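Local coordinates for PHOX (Pseudomonas fluorescens, PDB 4A9V), which hydrolyses phosphate monoesters as an alkaline phosphatase, using an iron-calcium cofactor held by a beta-propeller, at residues A[47-52]-A[568-573]; A[262-267]-A[317-322]; A[418-423]-A[446-451]. One frame throughout, in Å; residues are numbered along the deposited sequence.

Interaction 1: A[47-52]-A[568-573]; sequences PAFDPS and KPRSSV. With EDO (1,2-ethanediol), chain J.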
loop_
_atom_site.group_PDB
_atom_site.type_symbol
_atom_site.label_atom_id
_atom_site.label_comp_id
_atom_site.label_asym_id
_atom_site.label_seq_id
_atom_site.Cartn_x
_atom_site.Cartn_y
_atom_site.Cartn_z
ATOM N N PRO A 47 -20.117 3.086 -19.834
ATOM C CA PRO A 47 -19.588 4.202 -20.600
ATOM C C PRO A 47 -18.118 3.989 -20.967
ATOM O O PRO A 47 -17.283 3.741 -20.097
ATOM C CB PRO A 47 -19.762 5.396 -19.651
ATOM C CG PRO A 47 -19.804 4.786 -18.284
ATOM C CD PRO A 47 -20.502 3.474 -18.469
ATOM N N ALA A 48 -17.800 4.165 -22.243
ATOM C CA ALA A 48 -16.428 4.040 -22.707
ATOM C C ALA A 48 -15.561 5.114 -22.068
ATOM O O ALA A 48 -16.001 6.249 -21.871
ATOM C CB ALA A 48 -16.373 4.152 -24.224
ATOM N N PHE A 49 -14.291 4.776 -21.858
ATOM C CA PHE A 49 -13.296 5.765 -21.489
ATOM C C PHE A 49 -13.249 6.880 -22.525
ATOM O O PHE A 49 -13.246 6.626 -23.729
ATOM C CB PHE A 49 -11.921 5.114 -21.355
ATOM C CG PHE A 49 -10.818 6.086 -21.035
ATOM C CD1 PHE A 49 -10.784 6.740 -19.817
ATOM C CD2 PHE A 49 -9.826 6.360 -21.961
ATOM C CE1 PHE A 49 -9.771 7.629 -19.518
ATOM C CE2 PHE A 49 -8.788 7.223 -21.654
ATOM C CZ PHE A 49 -8.763 7.862 -20.430
ATOM N N ASP A 50 -13.191 8.112 -22.037
ATOM C CA ASP A 50 -13.144 9.293 -22.888
ATOM C C ASP A 50 -11.789 9.978 -22.702
ATOM O O ASP A 50 -11.548 10.631 -21.687
ATOM C CB ASP A 50 -14.286 10.236 -22.505
ATOM C CG ASP A 50 -14.358 11.460 -23.392
ATOM O OD1 ASP A 50 -13.409 11.682 -24.174
ATOM O OD2 ASP A 50 -15.328 12.231 -23.245
ATOM N N PRO A 51 -10.896 9.846 -23.692
ATOM C CA PRO A 51 -9.550 10.392 -23.528
ATOM C C PRO A 51 -9.479 11.920 -23.478
ATOM O O PRO A 51 -8.440 12.473 -23.126
ATOM C CB PRO A 51 -8.790 9.860 -24.753
ATOM C CG PRO A 51 -9.625 8.760 -25.312
ATOM C CD PRO A 51 -11.040 9.056 -24.925
ATOM N N SER A 52 -10.573 12.595 -23.809
ATOM C CA SER A 52 -10.605 14.055 -23.799
ATOM C C SER A 52 -10.731 14.632 -22.398
ATOM O O SER A 52 -10.668 15.844 -22.221
ATOM C CB SER A 52 -11.770 14.566 -24.640
ATOM O OG SER A 52 -13.005 14.297 -24.001
ATOM N N LYS A 568 -2.999 10.031 -24.063
ATOM C CA LYS A 568 -3.138 10.175 -22.625
ATOM C C LYS A 568 -2.689 8.873 -21.956
ATOM O O LYS A 568 -3.206 7.798 -22.266
ATOM C CB LYS A 568 -4.604 10.463 -22.282
ATOM C CG LYS A 568 -4.874 10.582 -20.793
ATOM C CD LYS A 568 -6.249 11.159 -20.512
ATOM C CE LYS A 568 -6.306 12.646 -20.816
ATOM N NZ LYS A 568 -7.628 13.239 -20.482
ATOM N N PRO A 569 -1.663 8.943 -21.093
ATOM C CA PRO A 569 -1.233 7.741 -20.383
ATOM C C PRO A 569 -2.258 7.303 -19.343
ATOM O O PRO A 569 -2.994 8.131 -18.811
ATOM C CB PRO A 569 0.064 8.186 -19.708
ATOM C CG PRO A 569 -0.150 9.639 -19.449
ATOM C CD PRO A 569 -0.999 10.156 -20.582
ATOM N N ARG A 570 -2.352 5.995 -19.124
ATOM C CA ARG A 570 -3.346 5.433 -18.211
ATOM C C ARG A 570 -2.690 4.404 -17.299
ATOM O O ARG A 570 -2.115 3.428 -17.772
ATOM C CB ARG A 570 -4.483 4.771 -18.992
ATOM C CG ARG A 570 -5.233 5.732 -19.900
ATOM C CD ARG A 570 -6.066 4.994 -20.931
ATOM N NE ARG A 570 -7.194 4.294 -20.325
ATOM C CZ ARG A 570 -8.034 3.528 -21.006
ATOM N NH1 ARG A 570 -7.817 3.302 -22.297
ATOM N NH2 ARG A 570 -9.067 2.967 -20.396
ATOM N N SER A 571 -2.846 4.587 -15.991
ATOM C CA SER A 571 -2.467 3.563 -15.023
ATOM C C SER A 571 -3.107 2.247 -15.420
ATOM O O SER A 571 -4.281 2.207 -15.808
ATOM C CB SER A 571 -2.939 3.952 -13.621
ATOM O OG SER A 571 -2.257 5.096 -13.141
ATOM N N SER A 572 -2.326 1.177 -15.340
ATOM C CA SER A 572 -2.763 -0.119 -15.823
ATOM C C SER A 572 -2.275 -1.229 -14.916
ATOM O O SER A 572 -1.216 -1.116 -14.290
ATOM C CB SER A 572 -2.238 -0.364 -17.236
ATOM O OG SER A 572 -2.702 0.621 -18.141
ATOM N N VAL A 573 -3.041 -2.314 -14.882
ATOM C CA VAL A 573 -2.582 -3.578 -14.350
ATOM C C VAL A 573 -2.108 -4.419 -15.521
ATOM O O VAL A 573 -2.834 -4.592 -16.510
ATOM C CB VAL A 573 -3.712 -4.299 -13.582
ATOM C CG1 VAL A 573 -3.251 -5.654 -13.073
ATOM C CG2 VAL A 573 -4.205 -3.439 -12.430
HETATM C C1 EDO J . -6.442 16.794 -21.848
HETATM O O1 EDO J . -6.907 15.488 -22.210
HETATM C C2 EDO J . -6.538 16.981 -20.333
HETATM O O2 EDO J . -7.401 15.971 -19.784
HETATM O O HOH W 1 -9.605 11.301 -19.660
#
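Phe49 and Arg570 lie flat against each other, ring on guanidinium, with their planes 9° apart and Arg570 CZ 3.9 Å from the centroid of the Phe49 ring. This is an offset cation-pi stack: CZ sits most closely over CD2 of the ring, at 3.5 Å, while NE and CD run on across CE2. A bend at chi3 (69°) brings the guanidinium plane round to lie along the ring. On the other face of Phe49 comes the backbone N of Pro51.

Lys568 completes the contact at the edge of the same ring, where its CD approaches Phe49 CZ. Beyond the ring its chain bends at chi3 and brings NZ to Pro51 O, a hydrogen bond of 2.9 Å made from above the carbonyl plane. Around NZ stand four more oxygens: a water that donates to Asp50 O, both hydroxyls of an ethanediol, probably from the crystallisation liquor, and Tyr96 O; the five must share its three protons.

Farther out, Asp50 OD1 receives the backbone N of Ser52 at 3.0 Å, an Asx turn that folds the chain across Pro51 and helps place its carbonyl. Trp38 O and a salt bridge to Glu562 position Arg570, and Trp38 also meets Phe49 edge to face. The contact thus joins the loop after strand 30-37 to the approach to strand 572-578. Because the N-H groups of Arg570 go to Trp38 O and Glu562 while its face lies on the ring, hydrogen bonding and stacking do not compete, which suits a cation at the protein surface.

Interaction 2: A[262-267]-A[317-322]; sequences VKRTAL and DILDHG. With EDO (1,2-ethanediol), chain H; EDO (1,2-ethanediol), chain M.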
loop_
_atom_site.group_PDB
_atom_site.type_symbol
_atom_site.label_atom_id
_atom_site.label_comp_id
_atom_site.label_asym_id
_atom_site.label_seq_id
_atom_site.Cartn_x
_atom_site.Cartn_y
_atom_site.Cartn_z
ATOM N N VAL A 262 -16.393 -2.436 5.751
ATOM C CA VAL A 262 -16.329 -2.112 7.172
ATOM C C VAL A 262 -14.947 -1.576 7.535
ATOM O O VAL A 262 -13.936 -2.255 7.344
ATOM C CB VAL A 262 -16.605 -3.351 8.040
ATOM C CG1 VAL A 262 -16.625 -2.961 9.510
ATOM C CG2 VAL A 262 -17.913 -4.018 7.642
ATOM N N LYS A 263 -14.917 -0.384 8.127
ATOM C CA LYS A 263 -13.683 0.168 8.685
ATOM C C LYS A 263 -13.397 -0.473 10.035
ATOM O O LYS A 263 -14.218 -0.415 10.952
ATOM C CB LYS A 263 -13.777 1.686 8.806
ATOM C CG LYS A 263 -14.164 2.354 7.493
ATOM C CD LYS A 263 -13.492 3.700 7.272
ATOM C CE LYS A 263 -13.886 4.275 5.923
ATOM N NZ LYS A 263 -13.160 5.532 5.589
ATOM N N ARG A 264 -12.244 -1.124 10.138
ATOM C CA ARG A 264 -11.919 -1.966 11.284
ATOM C C ARG A 264 -11.063 -1.170 12.277
ATOM O O ARG A 264 -9.833 -1.171 12.210
ATOM C CB ARG A 264 -11.195 -3.231 10.819
ATOM C CG ARG A 264 -12.056 -4.133 9.950
ATOM C CD ARG A 264 -13.240 -4.704 10.717
ATOM N NE ARG A 264 -14.005 -5.653 9.915
ATOM C CZ ARG A 264 -15.156 -6.198 10.291
ATOM N NH1 ARG A 264 -15.654 -5.946 11.494
ATOM N NH2 ARG A 264 -15.803 -7.000 9.467
ATOM N N THR A 265 -11.717 -0.469 13.198
ATOM C CA THR A 265 -11.011 0.469 14.059
ATOM C C THR A 265 -10.057 -0.191 15.063
ATOM O O THR A 265 -9.147 0.474 15.557
ATOM C CB THR A 265 -11.950 1.461 14.777
ATOM O OG1 THR A 265 -12.808 0.768 15.694
ATOM C CG2 THR A 265 -12.777 2.255 13.770
ATOM N N ALA A 266 -10.221 -1.483 15.344
ATOM C CA ALA A 266 -9.288 -2.164 16.237
ATOM C C ALA A 266 -7.863 -2.184 15.689
ATOM O O ALA A 266 -6.917 -2.393 16.444
ATOM C CB ALA A 266 -9.751 -3.580 16.544
ATOM N N LEU A 267 -7.705 -1.997 14.382
ATOM C CA LEU A 267 -6.385 -2.029 13.754
ATOM C C LEU A 267 -5.708 -0.654 13.744
ATOM O O LEU A 267 -4.557 -0.537 13.328
ATOM C CB LEU A 267 -6.471 -2.604 12.333
ATOM C CG LEU A 267 -6.481 -4.132 12.221
ATOM C CD1 LEU A 267 -7.652 -4.772 12.960
ATOM C CD2 LEU A 267 -6.486 -4.546 10.755
ATOM N N ASP A 317 -16.507 -10.941 12.715
ATOM C CA ASP A 317 -16.067 -9.903 13.641
ATOM C C ASP A 317 -14.621 -10.056 14.095
ATOM O O ASP A 317 -14.221 -9.439 15.083
ATOM C CB ASP A 317 -16.962 -9.868 14.892
ATOM C CG ASP A 317 -18.439 -9.766 14.562
ATOM O OD1 ASP A 317 -18.792 -9.033 13.614
ATOM O OD2 ASP A 317 -19.253 -10.330 15.330
ATOM N N ILE A 318 -13.853 -10.926 13.447
ATOM C CA ILE A 318 -12.557 -11.302 13.994
ATOM C C ILE A 318 -11.635 -10.080 14.147
ATOM O O ILE A 318 -10.884 -9.982 15.115
ATOM C CB ILE A 318 -11.887 -12.430 13.178
ATOM C CG1 ILE A 318 -10.701 -13.017 13.942
ATOM C CG2 ILE A 318 -11.481 -11.969 11.785
ATOM C CD1 ILE A 318 -10.086 -14.228 13.274
ATOM N N LEU A 319 -11.719 -9.130 13.220
ATOM C CA LEU A 319 -10.849 -7.959 13.270
ATOM C C LEU A 319 -11.396 -6.830 14.139
ATOM O O LEU A 319 -10.800 -5.756 14.188
ATOM C CB LEU A 319 -10.560 -7.444 11.861
ATOM C CG LEU A 319 -9.838 -8.426 10.930
ATOM C CD1 LEU A 319 -9.569 -7.770 9.583
ATOM C CD2 LEU A 319 -8.551 -8.949 11.556
ATOM N N ASP A 320 -12.465 -7.101 14.895
ATOM C CA ASP A 320 -13.005 -6.127 15.841
ATOM C C ASP A 320 -12.487 -6.297 17.267
ATOM O O ASP A 320 -12.757 -5.445 18.117
ATOM C CB ASP A 320 -14.534 -6.167 15.866
ATOM C CG ASP A 320 -15.166 -5.519 14.646
ATOM O OD1 ASP A 320 -14.489 -4.763 13.912
ATOM O OD2 ASP A 320 -16.386 -5.710 14.479
ATOM N N HIS A 321 -11.790 -7.396 17.540
ATOM C CA HIS A 321 -11.383 -7.721 18.905
ATOM C C HIS A 321 -9.984 -8.239 18.866
ATOM O O HIS A 321 -9.659 -9.103 18.054
ATOM C CB HIS A 321 -12.307 -8.782 19.504
ATOM C CG HIS A 321 -13.767 -8.435 19.421
ATOM N ND1 HIS A 321 -14.340 -7.531 20.237
ATOM C CD2 HIS A 321 -14.741 -8.817 18.507
ATOM C CE1 HIS A 321 -15.630 -7.376 19.890
ATOM N NE2 HIS A 321 -15.870 -8.150 18.820
ATOM N N GLY A 322 -9.149 -7.734 19.766
ATOM C CA GLY A 322 -7.755 -8.139 19.835
ATOM C C GLY A 322 -6.902 -7.029 20.396
ATOM O O GLY A 322 -7.354 -6.259 21.239
HETATM C C1 EDO H . -9.970 -4.473 20.669
HETATM O O1 EDO H . -10.341 -5.630 21.446
HETATM C C2 EDO H . -9.300 -3.445 21.575
HETATM O O2 EDO H . -8.883 -2.288 20.832
HETATM C C1 EDO M . -16.386 -7.573 4.813
HETATM O O1 EDO M . -16.667 -8.978 4.792
HETATM C C2 EDO M . -16.154 -7.131 6.254
HETATM O O2 EDO M . -16.507 -8.206 7.134
HETATM O O HOH W 2 -18.230 -7.126 11.972
HETATM O O HOH W 3 -12.128 -3.347 14.100
#
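Ala266 and Leu267 press onto the backbone of Leu319, their CB and CD1 lying 3.4 Å and 3.5 Å from Leu319 O. A methyl suits the first place, since it fits close beside the carbonyl. Leu267 CD1 also meets Leu319 CB, which in turn packs on the aliphatic part of Arg264, Arg264 CD to Leu319 CB 4.0 Å. Phe301 of strand 296-303 touches all three apolar residues, closing this side hydrophobically.

Arg264 carries the polar half. Bent at chi2 (-65°), its chain crosses Asp320 at about a right angle and delivers NH1 to Asp320 OD1. The salt bridge is 2.9 Å long; OD1 lies nearly in the guanidinium plane, yet the donor stands 47° out of the carboxylate plane. Val262 CG1 rests over one guanidinium face, while NE forms a salt bridge with Glu251. Ser152 holds Asp320 OD2.

In the propeller fold, the contact fastens the end of strand 262-264, within a mixed sheet, to a 3-10 turn that precedes strand 322-329 of the large antiparallel sheet. An alanine in place of Arg264 would probably leave Asp320 and Glu251 without their shared cation and open a gap beside Leu319 CB.

Two waters bridge the looser side. One accepts from Ala266 N and donates to Leu319 O and Asp320 OD1; the other accepts from Arg264 NH1 and can donate to Asp317 OD1, one of several competing acceptors, linking charges whose own atoms do not touch. Two ethanediols, probably from the crystallisation liquor, each bind one segment, through a weak bond from Arg264 NH2 and a bond from Gly322 N.

Interaction 3: A[418-423]-A[446-451]; sequences PNPREK and WDLFVV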
loop_
_atom_site.group_PDB
_atom_site.type_symbol
_atom_site.label_atom_id
_atom_site.label_comp_id
_atom_site.label_asym_id
_atom_site.label_seq_id
_atom_site.Cartn_x
_atom_site.Cartn_y
_atom_site.Cartn_z
ATOM N N PRO A 418 18.037 -0.159 12.585
ATOM C CA PRO A 418 17.542 -0.435 11.243
ATOM C C PRO A 418 17.409 0.808 10.362
ATOM O O PRO A 418 16.933 0.698 9.227
ATOM C CB PRO A 418 16.184 -1.075 11.508
ATOM C CG PRO A 418 15.729 -0.443 12.788
ATOM C CD PRO A 418 16.984 -0.316 13.605
ATOM N N ASN A 419 17.836 1.962 10.890
ATOM C CA ASN A 419 17.851 3.231 10.153
ATOM C C ASN A 419 19.277 3.819 10.181
ATOM O O ASN A 419 19.553 4.771 10.917
ATOM C CB ASN A 419 16.830 4.212 10.745
ATOM C CG ASN A 419 15.434 3.609 10.852
ATOM O OD1 ASN A 419 14.728 3.465 9.855
ATOM N ND2 ASN A 419 15.017 3.292 12.075
ATOM N N PRO A 420 20.204 3.209 9.419
ATOM C CA PRO A 420 21.638 3.384 9.683
ATOM C C PRO A 420 22.311 4.585 9.002
ATOM O O PRO A 420 23.519 4.759 9.161
ATOM C CB PRO A 420 22.237 2.090 9.146
ATOM C CG PRO A 420 21.327 1.717 8.023
ATOM C CD PRO A 420 19.953 2.041 8.558
ATOM N N ARG A 421 21.565 5.372 8.228
ATOM C CA ARG A 421 22.156 6.474 7.457
ATOM C C ARG A 421 21.369 7.762 7.633
ATOM O O ARG A 421 20.164 7.807 7.376
ATOM C CB ARG A 421 22.210 6.131 5.962
ATOM C CG ARG A 421 23.124 4.967 5.630
ATOM C CD ARG A 421 23.133 4.626 4.147
ATOM N NE ARG A 421 21.808 4.223 3.689
ATOM C CZ ARG A 421 21.544 3.764 2.474
ATOM N NH1 ARG A 421 22.519 3.610 1.592
ATOM N NH2 ARG A 421 20.305 3.440 2.148
ATOM N N GLU A 422 22.080 8.852 7.893
ATOM C CA GLU A 422 21.476 10.176 7.824
ATOM C C GLU A 422 21.049 10.471 6.391
ATOM O O GLU A 422 21.633 9.954 5.440
ATOM C CB GLU A 422 22.472 11.242 8.282
ATOM C CG GLU A 422 23.604 11.446 7.288
ATOM C CD GLU A 422 24.493 12.635 7.591
ATOM O OE1 GLU A 422 24.260 13.332 8.602
ATOM O OE2 GLU A 422 25.489 12.807 6.855
ATOM N N LYS A 423 20.062 11.346 6.234
ATOM C CA LYS A 423 19.748 11.913 4.925
ATOM C C LYS A 423 19.605 10.779 3.898
ATOM O O LYS A 423 20.247 10.761 2.848
ATOM C CB LYS A 423 20.813 12.929 4.505
ATOM C CG LYS A 423 20.915 14.101 5.464
ATOM C CD LYS A 423 22.047 15.052 5.106
ATOM C CE LYS A 423 22.210 16.138 6.160
ATOM N NZ LYS A 423 23.383 17.020 5.900
ATOM N N TRP A 446 15.940 -8.983 14.294
ATOM C CA TRP A 446 15.851 -8.249 13.034
ATOM C C TRP A 446 17.192 -8.146 12.351
ATOM O O TRP A 446 18.250 -8.230 12.991
ATOM C CB TRP A 446 15.222 -6.866 13.245
ATOM C CG TRP A 446 16.059 -5.918 14.069
ATOM C CD1 TRP A 446 15.965 -5.682 15.428
ATOM C CD2 TRP A 446 17.144 -5.060 13.602
ATOM N NE1 TRP A 446 16.902 -4.760 15.828
ATOM C CE2 TRP A 446 17.649 -4.363 14.778
ATOM C CE3 TRP A 446 17.753 -4.848 12.381
ATOM C CZ2 TRP A 446 18.762 -3.537 14.717
ATOM C CZ3 TRP A 446 18.852 -3.995 12.327
ATOM C CH2 TRP A 446 19.361 -3.379 13.473
ATOM N N ASP A 447 17.159 -7.963 11.035
ATOM C CA ASP A 447 18.362 -7.653 10.259
ATOM C C ASP A 447 17.968 -6.811 9.054
ATOM O O ASP A 447 16.813 -6.813 8.640
ATOM C CB ASP A 447 19.107 -8.936 9.822
ATOM C CG ASP A 447 18.376 -9.720 8.731
ATOM O OD1 ASP A 447 17.294 -10.280 9.017
ATOM O OD2 ASP A 447 18.901 -9.805 7.596
ATOM N N LEU A 448 18.921 -6.067 8.505
ATOM C CA LEU A 448 18.669 -5.384 7.232
ATOM C C LEU A 448 19.030 -6.305 6.070
ATOM O O LEU A 448 20.200 -6.538 5.757
ATOM C CB LEU A 448 19.400 -4.056 7.127
ATOM C CG LEU A 448 18.875 -2.949 8.054
ATOM C CD1 LEU A 448 19.571 -1.627 7.762
ATOM C CD2 LEU A 448 17.364 -2.780 7.974
ATOM N N PHE A 449 17.992 -6.830 5.428
ATOM C CA PHE A 449 18.140 -7.729 4.291
ATOM C C PHE A 449 18.870 -7.063 3.124
ATOM O O PHE A 449 19.669 -7.703 2.450
ATOM C CB PHE A 449 16.752 -8.218 3.847
ATOM C CG PHE A 449 16.782 -9.096 2.635
ATOM C CD1 PHE A 449 17.331 -10.363 2.698
ATOM C CD2 PHE A 449 16.347 -8.628 1.409
ATOM C CE1 PHE A 449 17.460 -11.142 1.566
ATOM C CE2 PHE A 449 16.415 -9.428 0.284
ATOM C CZ PHE A 449 17.005 -10.676 0.356
ATOM N N VAL A 450 18.604 -5.784 2.885
ATOM C CA VAL A 450 19.386 -5.022 1.921
ATOM C C VAL A 450 19.375 -3.560 2.337
ATOM O O VAL A 450 18.410 -3.084 2.932
ATOM C CB VAL A 450 18.862 -5.207 0.475
ATOM C CG1 VAL A 450 17.499 -4.576 0.293
ATOM C CG2 VAL A 450 19.860 -4.642 -0.533
ATOM N N VAL A 451 20.477 -2.869 2.074
ATOM C CA VAL A 451 20.543 -1.422 2.179
ATOM C C VAL A 451 20.777 -0.871 0.779
ATOM O O VAL A 451 21.813 -1.144 0.173
ATOM C CB VAL A 451 21.670 -0.971 3.127
ATOM C CG1 VAL A 451 21.637 0.542 3.281
ATOM C CG2 VAL A 451 21.539 -1.657 4.482
#
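The loop 418-421 and the strand residues 446-451 run in roughly the same direction, 28° apart end to end, with Pro418 nearest Leu448 at a CA-CA separation of 6.5 Å; no hydrogen bond links the two segments.

Pro418 lies over one face of the Trp446 indole. Its CD is 4.1 Å from the centroid of the six-membered ring and 22° off the ring normal, a CH-pi contact displaced toward the rim, with CB of the proline over CZ3. The indole can reach beneath the proline because its CG lies between the backbone N and the carbonyl carbon (chi1 67°). Proline suits the place: the CH groups beside its nitrogen are slightly polarised and its ring holds them in a fixed place over the indole. Trp446 NE1 is engaged away from the contact by Asp330.

Leu448 divides its two methyls between the prolines. CD2 lies 4.1 Å from Pro418 CB, while CD1 points at the CG-CD edge of the Pro420 ring, 3.8 Å from Pro420 CD. The strand then turns a corner at Phe449, where Phe449 and Val450 both face Ile429 in a classic beta bulge, and Val451 therefore meets the loop from beyond the bend. Its CG1 sits over the centre of one face of the Arg421 guanidinium, 3.3 Å from Arg421 CZ, a close approach. A bend at chi3 turns the arginine so that NH1 can bond to Ala452 O and Pro462 O.

Here the loop before strand 428-434 is packed against strand 443-451, the partner of 428-434 in the large antiparallel sheet. Between the segments the contact is dispersive: the polar groups of Trp446 and Arg421 point their N-H to acceptors beyond it, which leaves their faces for carbon.

Overall arrangement
From the N terminus the chain first passes 47-52, whose partner 568-573 arrives only after 515 intervening residues, so interaction 1 closes a loop that spans most of the propeller and ties a loop near the start of the chain to the lead-in of the last strand, 572-578, which pairs with 30-37. Both other contacts fall within that span. Interaction 2 closes a loop of 49 residues, tying the mixed sheet containing 262-264 to the large antiparallel sheet; interaction 3 follows in series and closes a shorter one, of 22 residues, onto strand 443-451 of that same large sheet. None of the three touch: their centres are 32 to 39 Å apart, and interactions 1 and 3 lie on opposite sides of the chain's centre.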